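Local coordinates for protein beta-glucosidase (Saccharopolyspora erythraea D, PDB 5M6G) that probably hydrolyses terminal, non-reducing beta-D-glucosyl residues and releases beta-D-glucose, as a two-domain glycoside hydrolase of family 3, at residues 298-306 / 365-376; 538-547 / 584-592. One frame throughout, in Å; residues are numbered along the deposited sequence.

Interaction 1 (298-306 / 365-376); sequences KGELGFTGL and RIDDANRRILTK
K298 and R372 reach for each other from opposite directions, and the lysine chain lies flat over one face of the guanidinium, its CE 3.3 Å above the plane of R372. Fully extended beyond CG (chi2 -174°), K298 passes its methylenes across the arginine and delivers NZ to D368, where it takes the syn lone pair of OD2 at 2.7 Å. The other carboxylate oxygen, D368 OD1, accepts from R372 NE at 2.9 Å. R365 NH2 comes to D368 OD2 on its anti side. Three cations thus crowd one carboxylate, with K298 NZ only 3.0 Å from R365 NH2; D337, which pairs with both K298 and R365, probably helps to offset this charge.

The far edge of the R372 guanidinium faces the loop backbone. NH1 gives two nearly straight bonds, to F303 O at 2.7 Å and to G305 O at 2.9 Å, both acceptors lying in the guanidinium plane, while water 1 joins NH2 to K298 O. With an alanine in place of R372, F303 O and G305 O would probably lose their shared NH1 donor, D368 OD1 its NE partner, and the K298 methylenes the flat group they lie on. Beside the arginine, I373 CG1 of the helix meets L306 CG at 3.8 Å, and water 2 links T304 O, R372 O and K376 NZ, the last also salt-bridged to E379. The network of K298, R365, D368 and R372 joins helix 363-379 to the end of helix 290-300, and the NH1 bonds hold the loop that leads to strand 306-308, in the TIM-barrel-like N-terminal domain of family 3.

Interaction 2 (538-547 / 584-592); sequences TVSGRPLDIA and PMTWMRSFD
P543 sits on the indole of W587 in a CH-pi contact that joins the turn after strand 534-539 to the loop after helix 567-573, in the C-terminal domain of family 3, where the chain leaves its mixed sheet. From CB, the W587 side chain leaves with CG anti to the backbone N (chi1 -161°), which brings one ring face against the proline. CG and then CD2 face P543 CB, CD2 at 3.6 Å. Over the six-membered ring stands P543 CA, 3.7 Å from the centroid and almost on the ring normal. On the pyrrole side, NE1 donates a weak, bent bond to L544 O at 2.8 Å, with an N-H...O angle of 127°. CZ2 meets I546 CD1 at 3.7 Å, and T538 OG1 lies at the ring's edge, near its plane, 4.2 Å from CH2. F606 adds an edge-to-face ring contact to the indole.

Beyond the tryptophan, M588 bends at chi3 so that CE lies 3.7 Å from P543 O, a buried oxygen with no hydrogen-bonding partner in the model, while its SD rests against D545 CB. D545 crosses F591 at about a right angle, its OD2 accepting a weak bond from F591 N. Both oxygens of D545 also meet water: water 5 donates to OD2, and water 4 donates to D545 OD1 at 2.6 Å and to M588 O, and accepts from I546 N.

In the fold
Interactions 1 and 2 lie on opposite sides of the chain's centre, one in each domain, with their centres about 40 Å apart and their nearest atoms about 21 Å apart. Neither belongs to the sorbitol pocket. In interaction 1 the L306 side chain is about 12 Å from the bound sorbitol, and strand 306-308 runs on toward the sorbitol-binding D310. Interaction 2 borders a metal site instead. The M585 side chain is about 4 Å from a bound magnesium ion, and T586 OG1 hydrogen-bonds E199, which together with I596 and N597 makes a magnesium site shared between the N-terminal and C-terminal domains.

Interaction 1 (298-306 / 365-376)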
loop_
_atom_site.group_PDB
_atom_site.type_symbol
_atom_site.label_atom_id
_atom_site.label_comp_id
_atom_site.label_asym_id
_atom_site.label_seq_id
_atom_site.Cartn_x
_atom_site.Cartn_y
_atom_site.Cartn_z
ATOM N N LYS A 298 18.368 -11.828 5.919
ATOM C CA LYS A 298 18.470 -13.248 5.601
ATOM C C LYS A 298 19.126 -14.023 6.736
ATOM O O LYS A 298 18.714 -15.147 7.046
ATOM C CB LYS A 298 19.249 -13.441 4.301
ATOM C CG LYS A 298 18.451 -13.097 3.052
ATOM C CD LYS A 298 19.226 -13.441 1.791
ATOM C CE LYS A 298 18.378 -13.223 0.544
ATOM N NZ LYS A 298 19.130 -13.626 -0.689
ATOM N N GLY A 299 20.130 -13.437 7.379
ATOM C CA GLY A 299 20.898 -14.173 8.366
ATOM C C GLY A 299 20.257 -14.141 9.733
ATOM O O GLY A 299 19.658 -15.126 10.176
ATOM N N GLU A 300 20.350 -12.987 10.396
ATOM C CA GLU A 300 19.901 -12.883 11.779
ATOM C C GLU A 300 18.404 -13.140 11.906
ATOM O O GLU A 300 17.970 -13.871 12.804
ATOM C CB GLU A 300 20.265 -11.514 12.341
ATOM C CG GLU A 300 19.820 -11.347 13.773
ATOM C CD GLU A 300 19.997 -9.938 14.289
ATOM O OE1 GLU A 300 20.941 -9.248 13.845
ATOM O OE2 GLU A 300 19.174 -9.528 15.136
ATOM N N LEU A 301 17.592 -12.542 11.020
ATOM C CA LEU A 301 16.151 -12.759 11.047
ATOM C C LEU A 301 15.745 -14.055 10.364
ATOM O O LEU A 301 14.565 -14.424 10.421
ATOM C CB LEU A 301 15.406 -11.585 10.389
ATOM C CG LEU A 301 15.585 -10.216 11.057
ATOM C CD1 LEU A 301 14.597 -9.168 10.532
ATOM C CD2 LEU A 301 15.480 -10.347 12.559
ATOM N N GLY A 302 16.684 -14.739 9.711
ATOM C CA GLY A 302 16.395 -16.027 9.096
ATOM C C GLY A 302 15.337 -15.996 8.014
ATOM O O GLY A 302 14.602 -16.976 7.852
ATOM N N PHE A 303 15.237 -14.902 7.262
ATOM C CA PHE A 303 14.241 -14.809 6.198
ATOM C C PHE A 303 14.621 -15.722 5.035
ATOM O O PHE A 303 15.669 -15.527 4.411
ATOM C CB PHE A 303 14.119 -13.370 5.715
ATOM C CG PHE A 303 13.135 -13.198 4.595
ATOM C CD1 PHE A 303 11.809 -13.550 4.775
ATOM C CD2 PHE A 303 13.530 -12.659 3.376
ATOM C CE1 PHE A 303 10.878 -13.396 3.736
ATOM C CE2 PHE A 303 12.614 -12.493 2.339
ATOM C CZ PHE A 303 11.282 -12.862 2.522
ATOM N N THR A 304 13.760 -16.695 4.728
ATOM C CA THR A 304 14.026 -17.669 3.672
ATOM C C THR A 304 13.285 -17.364 2.376
ATOM O O THR A 304 13.312 -18.186 1.447
ATOM C CB THR A 304 13.648 -19.081 4.128
ATOM O OG1 THR A 304 12.230 -19.154 4.339
ATOM C CG2 THR A 304 14.367 -19.457 5.397
ATOM N N GLY A 305 12.620 -16.218 2.290
ATOM C CA GLY A 305 11.776 -15.904 1.160
ATOM C C GLY A 305 12.498 -15.119 0.089
ATOM O O GLY A 305 13.727 -15.095 0.012
ATOM N N LEU A 306 11.710 -14.436 -0.733
ATOM C CA LEU A 306 12.201 -13.764 -1.930
ATOM C C LEU A 306 12.433 -12.290 -1.615
ATOM O O LEU A 306 11.478 -11.569 -1.314
ATOM C CB LEU A 306 11.173 -13.925 -3.054
ATOM C CG LEU A 306 11.462 -13.623 -4.523
ATOM C CD1 LEU A 306 10.284 -14.145 -5.349
ATOM C CD2 LEU A 306 11.679 -12.142 -4.763
ATOM N N ARG A 365 25.627 -16.983 -5.179
ATOM C CA ARG A 365 24.696 -15.877 -4.986
ATOM C C ARG A 365 23.546 -15.987 -5.979
ATOM O O ARG A 365 22.373 -15.823 -5.608
ATOM C CB ARG A 365 25.458 -14.546 -5.108
ATOM C CG ARG A 365 24.681 -13.231 -4.815
ATOM C CD ARG A 365 24.213 -13.063 -3.355
ATOM N NE ARG A 365 22.934 -13.722 -3.077
ATOM C CZ ARG A 365 21.757 -13.295 -3.523
ATOM N NH1 ARG A 365 21.689 -12.202 -4.278
ATOM N NH2 ARG A 365 20.646 -13.968 -3.232
ATOM N N ILE A 366 23.862 -16.330 -7.230
ATOM C CA ILE A 366 22.823 -16.576 -8.230
ATOM C C ILE A 366 21.968 -17.770 -7.829
ATOM O O ILE A 366 20.743 -17.775 -8.023
ATOM C CB ILE A 366 23.459 -16.786 -9.620
ATOM C CG1 ILE A 366 24.325 -15.589 -10.021
ATOM C CG2 ILE A 366 22.379 -17.095 -10.675
ATOM C CD1 ILE A 366 23.602 -14.245 -10.011
ATOM N N ASP A 367 22.600 -18.818 -7.289
ATOM C CA ASP A 367 21.846 -20.004 -6.895
ATOM C C ASP A 367 20.954 -19.713 -5.700
ATOM O O ASP A 367 19.821 -20.205 -5.625
ATOM C CB ASP A 367 22.794 -21.163 -6.572
ATOM C CG ASP A 367 23.384 -21.815 -7.813
ATOM O OD1 ASP A 367 22.916 -21.530 -8.933
ATOM O OD2 ASP A 367 24.324 -22.631 -7.657
ATOM N N ASP A 368 21.451 -18.929 -4.742
ATOM C CA ASP A 368 20.613 -18.546 -3.612
ATOM C C ASP A 368 19.384 -17.775 -4.087
ATOM O O ASP A 368 18.259 -18.051 -3.655
ATOM C CB ASP A 368 21.429 -17.719 -2.615
ATOM C CG ASP A 368 20.571 -17.073 -1.557
ATOM O OD1 ASP A 368 19.990 -17.811 -0.740
ATOM O OD2 ASP A 368 20.485 -15.827 -1.536
ATOM N N ALA A 369 19.577 -16.807 -4.990
ATOM C CA ALA A 369 18.438 -16.037 -5.482
ATOM C C ALA A 369 17.450 -16.940 -6.201
ATOM O O ALA A 369 16.230 -16.817 -6.021
ATOM C CB ALA A 369 18.916 -14.918 -6.409
ATOM N N ASN A 370 17.956 -17.881 -7.003
ATOM C CA ASN A 370 17.047 -18.754 -7.738
ATOM C C ASN A 370 16.329 -19.717 -6.815
ATOM O O ASN A 370 15.144 -19.986 -7.002
ATOM C CB ASN A 370 17.798 -19.516 -8.810
ATOM C CG ASN A 370 17.804 -18.779 -10.101
ATOM O OD1 ASN A 370 17.084 -19.141 -11.031
ATOM N ND2 ASN A 370 18.568 -17.691 -10.154
ATOM N N ARG A 371 17.030 -20.268 -5.828
ATOM C CA ARG A 371 16.353 -21.151 -4.884
ATOM C C ARG A 371 15.203 -20.427 -4.191
ATOM O O ARG A 371 14.109 -20.986 -4.018
ATOM C CB ARG A 371 17.361 -21.668 -3.866
ATOM C CG ARG A 371 16.838 -22.724 -2.930
ATOM C CD ARG A 371 18.020 -23.417 -2.269
ATOM N NE ARG A 371 19.019 -23.795 -3.264
ATOM C CZ ARG A 371 20.266 -23.325 -3.326
ATOM N NH1 ARG A 371 20.719 -22.440 -2.439
ATOM N NH2 ARG A 371 21.074 -23.758 -4.284
ATOM N N ARG A 372 15.422 -19.168 -3.813
ATOM C CA ARG A 372 14.372 -18.407 -3.142
ATOM C C ARG A 372 13.209 -18.097 -4.087
ATOM O O ARG A 372 12.042 -18.257 -3.707
ATOM C CB ARG A 372 14.974 -17.141 -2.543
ATOM C CG ARG A 372 15.925 -17.445 -1.388
ATOM C CD ARG A 372 16.727 -16.237 -0.976
ATOM N NE ARG A 372 17.570 -16.531 0.178
ATOM C CZ ARG A 372 17.208 -16.319 1.438
ATOM N NH1 ARG A 372 16.012 -15.798 1.704
ATOM N NH2 ARG A 372 18.049 -16.619 2.428
ATOM N N ILE A 373 13.496 -17.684 -5.323
ATOM C CA ILE A 373 12.422 -17.371 -6.271
ATOM C C ILE A 373 11.647 -18.631 -6.636
ATOM O O ILE A 373 10.411 -18.661 -6.574
ATOM C CB ILE A 373 12.987 -16.693 -7.535
ATOM C CG1 ILE A 373 13.590 -15.323 -7.230
ATOM C CG2 ILE A 373 11.908 -16.592 -8.619
ATOM C CD1 ILE A 373 14.651 -14.903 -8.254
ATOM N N LEU A 374 12.361 -19.692 -7.030
ATOM C CA LEU A 374 11.673 -20.892 -7.503
ATOM C C LEU A 374 10.871 -21.544 -6.388
ATOM O O LEU A 374 9.786 -22.078 -6.634
ATOM C CB LEU A 374 12.677 -21.886 -8.089
ATOM C CG LEU A 374 13.393 -21.405 -9.345
ATOM C CD1 LEU A 374 14.516 -22.383 -9.707
ATOM C CD2 LEU A 374 12.388 -21.239 -10.493
ATOM N N THR A 375 11.389 -21.514 -5.154
ATOM C CA THR A 375 10.643 -22.083 -4.035
ATOM C C THR A 375 9.262 -21.448 -3.922
ATOM O O THR A 375 8.257 -22.149 -3.766
ATOM C CB THR A 375 11.436 -21.912 -2.736
ATOM O OG1 THR A 375 12.583 -22.774 -2.776
ATOM C CG2 THR A 375 10.591 -22.278 -1.520
ATOM N N LYS A 376 9.190 -20.121 -4.039
ATOM C CA LYS A 376 7.904 -19.441 -3.937
ATOM C C LYS A 376 7.002 -19.774 -5.120
ATOM O O LYS A 376 5.782 -19.913 -4.957
ATOM C CB LYS A 376 8.132 -17.936 -3.818
ATOM C CG LYS A 376 8.743 -17.552 -2.470
ATOM C CD LYS A 376 7.704 -17.756 -1.358
ATOM C CE LYS A 376 8.327 -17.806 0.048
ATOM N NZ LYS A 376 9.118 -19.062 0.307
HETATM O O HOH W 1 18.296 -17.147 5.268
HETATM O O HOH W 2 11.699 -18.850 -0.951
HETATM O O HOH W 3 9.815 -18.245 2.932
#

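Interaction 2 (538-547 / 584-592)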
loop_
_atom_site.group_PDB
_atom_site.type_symbol
_atom_site.label_atom_id
_atom_site.label_comp_id
_atom_site.label_asym_id
_atom_site.label_seq_id
_atom_site.Cartn_x
_atom_site.Cartn_y
_atom_site.Cartn_z
ATOM N N THR A 538 -11.840 15.752 7.887
ATOM C CA THR A 538 -10.585 15.779 7.147
ATOM C C THR A 538 -10.459 14.481 6.358
ATOM O O THR A 538 -10.484 13.386 6.934
ATOM C CB THR A 538 -9.364 15.984 8.057
ATOM O OG1 THR A 538 -9.309 14.967 9.069
ATOM C CG2 THR A 538 -9.393 17.375 8.705
ATOM N N VAL A 539 -10.376 14.606 5.043
ATOM C CA VAL A 539 -9.986 13.509 4.165
ATOM C C VAL A 539 -8.534 13.775 3.805
ATOM O O VAL A 539 -8.237 14.701 3.042
ATOM C CB VAL A 539 -10.883 13.426 2.922
ATOM C CG1 VAL A 539 -10.313 12.419 1.890
ATOM C CG2 VAL A 539 -12.275 13.012 3.320
ATOM N N SER A 540 -7.623 12.988 4.373
ATOM C CA SER A 540 -6.203 13.291 4.256
ATOM C C SER A 540 -5.401 12.031 4.511
ATOM O O SER A 540 -5.887 11.083 5.126
ATOM C CB SER A 540 -5.784 14.374 5.254
ATOM O OG SER A 540 -5.912 13.901 6.587
ATOM N N GLY A 541 -4.147 12.049 4.073
ATOM C CA GLY A 541 -3.264 10.931 4.340
ATOM C C GLY A 541 -2.464 11.016 5.624
ATOM O O GLY A 541 -1.615 10.154 5.877
ATOM N N ARG A 542 -2.733 12.002 6.469
ATOM C CA ARG A 542 -1.861 12.292 7.598
ATOM C C ARG A 542 -2.521 13.375 8.435
ATOM O O ARG A 542 -3.451 14.032 7.953
ATOM C CB ARG A 542 -0.503 12.772 7.104
ATOM C CG ARG A 542 -0.645 13.906 6.096
ATOM C CD ARG A 542 0.682 14.279 5.462
ATOM N NE ARG A 542 0.490 14.619 4.057
ATOM C CZ ARG A 542 1.469 14.748 3.168
ATOM N NH1 ARG A 542 2.746 14.568 3.531
ATOM N NH2 ARG A 542 1.166 15.030 1.907
ATOM N N PRO A 543 -2.073 13.607 9.667
ATOM C CA PRO A 543 -2.493 14.824 10.371
ATOM C C PRO A 543 -2.203 16.051 9.516
ATOM O O PRO A 543 -1.234 16.085 8.752
ATOM C CB PRO A 543 -1.640 14.810 11.649
ATOM C CG PRO A 543 -1.310 13.345 11.857
ATOM C CD PRO A 543 -1.126 12.796 10.462
ATOM N N LEU A 544 -3.078 17.050 9.629
ATOM C CA LEU A 544 -2.893 18.343 8.989
ATOM C C LEU A 544 -2.788 19.415 10.063
ATOM O O LEU A 544 -3.309 19.258 11.170
ATOM C CB LEU A 544 -4.050 18.673 8.030
ATOM C CG LEU A 544 -4.268 17.713 6.866
ATOM C CD1 LEU A 544 -5.434 18.218 5.991
ATOM C CD2 LEU A 544 -2.992 17.517 6.040
ATOM N N ASP A 545 -2.116 20.511 9.725
ATOM C CA ASP A 545 -1.812 21.575 10.684
ATOM C C ASP A 545 -3.038 22.473 10.842
ATOM O O ASP A 545 -3.272 23.372 10.032
ATOM C CB ASP A 545 -0.597 22.356 10.202
ATOM C CG ASP A 545 -0.014 23.259 11.271
ATOM O OD1 ASP A 545 -0.477 23.216 12.434
ATOM O OD2 ASP A 545 0.930 24.002 10.937
ATOM N N ILE A 546 -3.828 22.224 11.891
ATOM C CA ILE A 546 -5.132 22.853 12.068
ATOM C C ILE A 546 -5.285 23.516 13.423
ATOM O O ILE A 546 -6.381 23.986 13.745
ATOM C CB ILE A 546 -6.265 21.830 11.881
ATOM C CG1 ILE A 546 -6.070 20.712 12.912
ATOM C CG2 ILE A 546 -6.304 21.319 10.446
ATOM C CD1 ILE A 546 -7.159 19.744 12.969
ATOM N N ALA A 547 -4.238 23.524 14.251
ATOM C CA ALA A 547 -4.391 23.951 15.639
ATOM C C ALA A 547 -4.862 25.393 15.749
ATOM O O ALA A 547 -5.517 25.755 16.731
ATOM C CB ALA A 547 -3.074 23.776 16.396
ATOM N N PRO A 584 -3.475 6.907 15.126
ATOM C CA PRO A 584 -2.252 6.118 14.949
ATOM C C PRO A 584 -0.990 6.954 14.802
ATOM O O PRO A 584 0.113 6.390 14.831
ATOM C CB PRO A 584 -2.549 5.350 13.650
ATOM C CG PRO A 584 -3.367 6.341 12.855
ATOM C CD PRO A 584 -4.255 7.024 13.874
ATOM N N MET A 585 -1.123 8.265 14.592
ATOM C CA MET A 585 -0.009 9.205 14.599
ATOM C C MET A 585 -0.323 10.304 15.602
ATOM O O MET A 585 -1.489 10.659 15.803
ATOM C CB MET A 585 0.247 9.855 13.213
ATOM C CG MET A 585 1.029 9.023 12.176
ATOM S SD MET A 585 0.099 7.586 11.635
ATOM C CE MET A 585 0.982 7.017 10.169
ATOM N N THR A 586 0.722 10.840 16.227
ATOM C CA THR A 586 0.571 12.005 17.090
ATOM C C THR A 586 0.252 13.240 16.246
ATOM O O THR A 586 0.880 13.476 15.211
ATOM C CB THR A 586 1.857 12.214 17.895
ATOM O OG1 THR A 586 2.063 11.097 18.772
ATOM C CG2 THR A 586 1.780 13.471 18.718
ATOM N N TRP A 587 -0.721 14.036 16.680
ATOM C CA TRP A 587 -1.218 15.155 15.882
ATOM C C TRP A 587 -0.572 16.461 16.340
ATOM O O TRP A 587 -0.755 16.877 17.490
ATOM C CB TRP A 587 -2.740 15.249 15.974
ATOM C CG TRP A 587 -3.361 16.056 14.877
ATOM C CD1 TRP A 587 -3.146 17.380 14.602
ATOM C CD2 TRP A 587 -4.317 15.593 13.908
ATOM N NE1 TRP A 587 -3.910 17.768 13.514
ATOM C CE2 TRP A 587 -4.633 16.687 13.072
ATOM C CE3 TRP A 587 -4.931 14.358 13.666
ATOM C CZ2 TRP A 587 -5.528 16.580 12.010
ATOM C CZ3 TRP A 587 -5.829 14.259 12.606
ATOM C CH2 TRP A 587 -6.119 15.360 11.798
ATOM N N MET A 588 0.111 17.139 15.418
ATOM C CA MET A 588 0.938 18.299 15.747
ATOM C C MET A 588 0.112 19.492 16.247
ATOM O O MET A 588 -1.007 19.747 15.784
ATOM C CB MET A 588 1.736 18.728 14.514
ATOM C CG MET A 588 0.861 19.401 13.442
ATOM S SD MET A 588 1.601 19.566 11.820
ATOM C CE MET A 588 0.953 18.103 10.999
ATOM N N ARG A 589 0.691 20.243 17.204
ATOM C CA ARG A 589 0.216 21.597 17.481
ATOM C C ARG A 589 0.712 22.567 16.424
ATOM O O ARG A 589 0.100 23.617 16.200
ATOM C CB ARG A 589 0.697 22.102 18.848
ATOM C CG ARG A 589 -0.063 21.584 20.034
ATOM C CD ARG A 589 0.344 22.320 21.321
ATOM N NE ARG A 589 -0.189 21.619 22.481
ATOM C CZ ARG A 589 -1.447 21.707 22.890
ATOM N NH1 ARG A 589 -2.316 22.471 22.232
ATOM N NH2 ARG A 589 -1.842 21.016 23.950
ATOM N N SER A 590 1.830 22.232 15.791
ATOM C CA SER A 590 2.490 23.124 14.858
ATOM C C SER A 590 3.345 22.284 13.925
ATOM O O SER A 590 3.959 21.306 14.354
ATOM C CB SER A 590 3.354 24.150 15.601
ATOM O OG SER A 590 4.272 24.757 14.724
ATOM N N PHE A 591 3.363 22.674 12.648
ATOM C CA PHE A 591 4.296 22.104 11.680
ATOM C C PHE A 591 5.737 22.125 12.196
ATOM O O PHE A 591 6.538 21.243 11.855
ATOM C CB PHE A 591 4.167 22.893 10.377
ATOM C CG PHE A 591 4.934 22.325 9.237
ATOM C CD1 PHE A 591 4.433 21.235 8.522
ATOM C CD2 PHE A 591 6.142 22.891 8.851
ATOM C CE1 PHE A 591 5.138 20.706 7.452
ATOM C CE2 PHE A 591 6.857 22.370 7.786
ATOM C CZ PHE A 591 6.347 21.274 7.075
ATOM N N ASP A 592 6.080 23.112 13.032
ATOM C CA ASP A 592 7.432 23.241 13.564
ATOM C C ASP A 592 7.831 22.086 14.477
ATOM O O ASP A 592 9.020 21.932 14.770
ATOM C CB ASP A 592 7.568 24.565 14.331
ATOM C CG ASP A 592 7.493 25.779 13.421
ATOM O OD1 ASP A 592 7.623 25.607 12.190
ATOM O OD2 ASP A 592 7.315 26.908 13.933
HETATM O O HOH W 4 -1.991 21.665 13.946
HETATM O O HOH W 5 2.166 25.700 12.275
#